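Local coordinates for protein enterochelin esterase (Salmonella enterica subsp. enterica serovar Typhimurium, PDB 3MGA) that probably hydrolyses the ester bonds of ferric enterobactin, the iron-loaded siderophore, at residues L87-C96 and V149-Q160. Residues are numbered along the deposited sequence; the frame is centred on the assembly and turned at random.
Sequences LSANWRGSYC and VSALEMPDAPLQ
Arg92 to Tyr95 pair with Glu153 to Ser150 as neighbouring antiparallel strands in the middle of a four-stranded sheet of the N-terminal domain, flanked by strands 52-57 and 140-142. The register rests on two hydrogen-bonded pairs: Gly93 N reaches Leu152 O at 3.1 Å, and Ser150 N meets Tyr95 O at 2.8 Å. Met154 N extends the pattern to Trp91 O. On the face carrying Tyr95, the phenol ring lies over Ser150 CB, a CH-pi contact 4.0 Å from CB to the ring centroid, while its OH bonds to Asp134. Trp91 CG stands anti to the backbone N (chi1 -176°), which lays the indole over Gly93 N and brings Leu152 CG to the ring edge, 3.8 Å from CZ3. This layer faces strand 32-39 of the second sheet, where Leu152 touches Phe36, consistent with the beta-sandwich of an E-set domain. Arg92 lies on the other face. Its chain bends at chi3 (53°), setting the guanidinium between Ala157 CB over one face and the Gln160 amide, stacked with planes 20° apart, over the other. Pro158 O lies at its edge, where NH1 bonds to it weakly (2.9 Å), and NH1 also forms a long, weak salt bridge to Glu153 OE2 (3.5 Å). Gln160 is held in turn by Arg389 and Leu386 O, linking this end of the sheet to helix 385-399 of the esterase domain.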
loop_
_atom_site.group_PDB
_atom_site.type_symbol
_atom_site.label_atom_id
_atom_site.label_comp_id
_atom_site.label_asym_id
_atom_site.label_seq_id
_atom_site.Cartn_x
_atom_site.Cartn_y
_atom_site.Cartn_z
ATOM N N LEU A 87 -19.187 -1.242 7.537
ATOM C CA LEU A 87 -18.191 -1.418 6.485
ATOM C C LEU A 87 -18.842 -2.044 5.268
ATOM O O LEU A 87 -19.766 -2.848 5.402
ATOM C CB LEU A 87 -17.044 -2.294 6.977
ATOM C CG LEU A 87 -16.194 -1.699 8.099
ATOM C CD1 LEU A 87 -15.207 -2.722 8.626
ATOM C CD2 LEU A 87 -15.472 -0.432 7.619
ATOM N N SER A 88 -18.374 -1.670 4.082
ATOM C CA SER A 88 -18.921 -2.213 2.843
ATOM C C SER A 88 -18.498 -3.673 2.644
ATOM O O SER A 88 -17.504 -4.124 3.192
ATOM C CB SER A 88 -18.476 -1.376 1.652
ATOM O OG SER A 88 -17.073 -1.459 1.495
ATOM N N ALA A 89 -19.241 -4.391 1.819
ATOM C CA ALA A 89 -18.984 -5.811 1.582
ATOM C C ALA A 89 -17.665 -6.139 0.884
ATOM O O ALA A 89 -17.107 -7.207 1.094
ATOM C CB ALA A 89 -20.147 -6.411 0.796
ATOM N N ASN A 90 -17.176 -5.224 0.060
ATOM C CA ASN A 90 -15.952 -5.434 -0.698
ATOM C C ASN A 90 -14.688 -4.880 -0.027
ATOM O O ASN A 90 -13.585 -5.004 -0.569
ATOM C CB ASN A 90 -16.113 -4.780 -2.066
ATOM C CG ASN A 90 -17.276 -5.363 -2.867
ATOM O OD1 ASN A 90 -17.502 -6.573 -2.879
ATOM N ND2 ASN A 90 -17.994 -4.499 -3.573
ATOM N N TRP A 91 -14.852 -4.305 1.156
ATOM C CA TRP A 91 -13.761 -3.680 1.885
ATOM C C TRP A 91 -12.724 -4.612 2.514
ATOM O O TRP A 91 -13.016 -5.733 2.919
ATOM C CB TRP A 91 -14.339 -2.784 2.989
ATOM C CG TRP A 91 -13.314 -2.010 3.740
ATOM C CD1 TRP A 91 -12.815 -0.798 3.405
ATOM C CD2 TRP A 91 -12.671 -2.392 4.961
ATOM N NE1 TRP A 91 -11.894 -0.391 4.338
ATOM C CE2 TRP A 91 -11.787 -1.355 5.305
ATOM C CE3 TRP A 91 -12.747 -3.518 5.788
ATOM C CZ2 TRP A 91 -10.986 -1.400 6.449
ATOM C CZ3 TRP A 91 -11.954 -3.563 6.931
ATOM C CH2 TRP A 91 -11.080 -2.510 7.246
ATOM N N ARG A 92 -11.508 -4.086 2.596
ATOM C CA ARG A 92 -10.359 -4.754 3.184
ATOM C C ARG A 92 -9.428 -3.666 3.680
ATOM O O ARG A 92 -9.262 -2.643 3.019
ATOM C CB ARG A 92 -9.678 -5.644 2.149
ATOM C CG ARG A 92 -8.304 -6.202 2.523
ATOM C CD ARG A 92 -8.073 -7.529 1.742
ATOM N NE ARG A 92 -8.273 -7.331 0.318
ATOM C CZ ARG A 92 -8.589 -8.275 -0.556
ATOM N NH1 ARG A 92 -8.802 -9.531 -0.180
ATOM N NH2 ARG A 92 -8.733 -7.938 -1.827
ATOM N N GLY A 93 -8.842 -3.868 4.852
ATOM C CA GLY A 93 -7.935 -2.874 5.392
ATOM C C GLY A 93 -7.253 -3.254 6.683
ATOM O O GLY A 93 -7.640 -4.210 7.344
ATOM N N SER A 94 -6.227 -2.483 7.024
ATOM C CA SER A 94 -5.444 -2.688 8.225
ATOM C C SER A 94 -6.044 -1.903 9.362
ATOM O O SER A 94 -6.775 -0.923 9.144
ATOM C CB SER A 94 -4.020 -2.173 8.023
ATOM O OG SER A 94 -3.408 -2.761 6.899
ATOM N N TYR A 95 -5.736 -2.326 10.582
ATOM C CA TYR A 95 -6.200 -1.604 11.757
ATOM C C TYR A 95 -5.279 -1.931 12.916
ATOM O O TYR A 95 -4.499 -2.886 12.854
ATOM C CB TYR A 95 -7.656 -1.949 12.110
ATOM C CG TYR A 95 -7.843 -3.349 12.651
ATOM C CD1 TYR A 95 -7.958 -4.437 11.801
ATOM C CD2 TYR A 95 -7.910 -3.578 14.020
ATOM C CE1 TYR A 95 -8.124 -5.727 12.304
ATOM C CE2 TYR A 95 -8.082 -4.854 14.527
ATOM C CZ TYR A 95 -8.182 -5.925 13.671
ATOM O OH TYR A 95 -8.349 -7.193 14.187
ATOM N N CYS A 96 -5.367 -1.120 13.961
ATOM C CA CYS A 96 -4.571 -1.322 15.153
ATOM C C CYS A 96 -5.292 -0.613 16.279
ATOM O O CYS A 96 -6.131 0.246 16.018
ATOM C CB CYS A 96 -3.139 -0.777 14.964
ATOM S SG CYS A 96 -3.006 0.999 14.565
ATOM N N VAL A 149 0.298 -3.994 12.949
ATOM C CA VAL A 149 -1.082 -3.826 12.502
ATOM C C VAL A 149 -1.727 -5.185 12.306
ATOM O O VAL A 149 -1.049 -6.206 12.360
ATOM C CB VAL A 149 -1.152 -3.062 11.167
ATOM C CG1 VAL A 149 -0.761 -1.613 11.368
ATOM C CG2 VAL A 149 -0.262 -3.750 10.116
ATOM N N SER A 150 -3.036 -5.190 12.070
ATOM C CA SER A 150 -3.781 -6.430 11.861
ATOM C C SER A 150 -4.668 -6.334 10.626
ATOM O O SER A 150 -5.015 -5.250 10.194
ATOM C CB SER A 150 -4.579 -6.770 13.109
ATOM O OG SER A 150 -3.693 -6.913 14.209
ATOM N N ALA A 151 -5.018 -7.483 10.061
ATOM C CA ALA A 151 -5.807 -7.541 8.840
ATOM C C ALA A 151 -7.273 -7.910 9.055
ATOM O O ALA A 151 -7.604 -8.841 9.805
ATOM C CB ALA A 151 -5.172 -8.521 7.874
ATOM N N LEU A 152 -8.137 -7.176 8.356
ATOM C CA LEU A 152 -9.576 -7.390 8.390
ATOM C C LEU A 152 -10.086 -7.373 6.962
ATOM O O LEU A 152 -9.735 -6.483 6.180
ATOM C CB LEU A 152 -10.274 -6.300 9.207
ATOM C CG LEU A 152 -11.791 -6.465 9.376
ATOM C CD1 LEU A 152 -12.155 -7.865 9.847
ATOM C CD2 LEU A 152 -12.341 -5.407 10.336
ATOM N N GLU A 153 -10.910 -8.354 6.621
ATOM C CA GLU A 153 -11.466 -8.447 5.280
ATOM C C GLU A 153 -12.932 -8.850 5.315
ATOM O O GLU A 153 -13.293 -9.806 5.981
ATOM C CB GLU A 153 -10.718 -9.504 4.472
ATOM C CG GLU A 153 -9.216 -9.344 4.425
ATOM C CD GLU A 153 -8.571 -10.301 3.426
ATOM O OE1 GLU A 153 -7.355 -10.182 3.187
ATOM O OE2 GLU A 153 -9.289 -11.153 2.864
HETATM N N MSE A 154 -13.775 -8.118 4.598
HETATM C CA MSE A 154 -15.190 -8.467 4.527
HETATM C C MSE A 154 -15.305 -9.616 3.522
HETATM O O MSE A 154 -14.411 -9.802 2.700
HETATM C CB MSE A 154 -16.046 -7.270 4.142
HETATM C CG MSE A 154 -16.184 -6.205 5.231
HETATM SE SE MSE A 154 -16.916 -6.847 6.943
HETATM C CE MSE A 154 -15.318 -7.423 7.889
ATOM N N PRO A 155 -16.403 -10.389 3.588
ATOM C CA PRO A 155 -16.575 -11.578 2.754
ATOM C C PRO A 155 -16.465 -11.406 1.248
ATOM O O PRO A 155 -16.142 -12.357 0.561
ATOM C CB PRO A 155 -17.986 -12.054 3.125
ATOM C CG PRO A 155 -18.218 -11.502 4.482
ATOM C CD PRO A 155 -17.572 -10.172 4.456
ATOM N N ASP A 156 -16.729 -10.211 0.739
ATOM C CA ASP A 156 -16.678 -9.986 -0.695
ATOM C C ASP A 156 -15.454 -9.198 -1.156
ATOM O O ASP A 156 -15.440 -8.665 -2.267
ATOM C CB ASP A 156 -17.980 -9.332 -1.155
ATOM C CG ASP A 156 -19.181 -10.259 -1.003
ATOM O OD1 ASP A 156 -19.041 -11.470 -1.287
ATOM O OD2 ASP A 156 -20.272 -9.773 -0.633
ATOM N N ALA A 157 -14.427 -9.136 -0.307
ATOM C CA ALA A 157 -13.182 -8.478 -0.669
ATOM C C ALA A 157 -12.645 -9.279 -1.847
ATOM O O ALA A 157 -12.618 -10.506 -1.787
ATOM C CB ALA A 157 -12.201 -8.508 0.489
ATOM N N PRO A 158 -12.217 -8.606 -2.921
ATOM C CA PRO A 158 -11.754 -9.369 -4.097
ATOM C C PRO A 158 -10.524 -10.225 -3.817
ATOM O O PRO A 158 -9.724 -9.896 -2.945
ATOM C CB PRO A 158 -11.429 -8.271 -5.115
ATOM C CG PRO A 158 -11.023 -7.107 -4.260
ATOM C CD PRO A 158 -11.931 -7.167 -3.054
ATOM N N LEU A 159 -10.382 -11.325 -4.542
ATOM C CA LEU A 159 -9.231 -12.191 -4.352
ATOM C C LEU A 159 -7.933 -11.422 -4.645
ATOM O O LEU A 159 -7.903 -10.548 -5.517
ATOM C CB LEU A 159 -9.319 -13.433 -5.250
ATOM C CG LEU A 159 -10.436 -14.451 -4.985
ATOM C CD1 LEU A 159 -10.389 -15.592 -6.035
ATOM C CD2 LEU A 159 -10.352 -15.022 -3.568
ATOM N N GLN A 160 -6.888 -11.741 -3.883
ATOM C CA GLN A 160 -5.555 -11.146 -4.034
ATOM C C GLN A 160 -4.649 -12.214 -4.635
ATOM O O GLN A 160 -4.094 -13.017 -3.906
ATOM C CB GLN A 160 -5.040 -10.695 -2.683
ATOM C CG GLN A 160 -5.906 -9.602 -2.115
ATOM C CD GLN A 160 -5.319 -8.935 -0.913
ATOM O OE1 GLN A 160 -4.893 -9.584 0.041
ATOM N NE2 GLN A 160 -5.333 -7.616 -0.927
#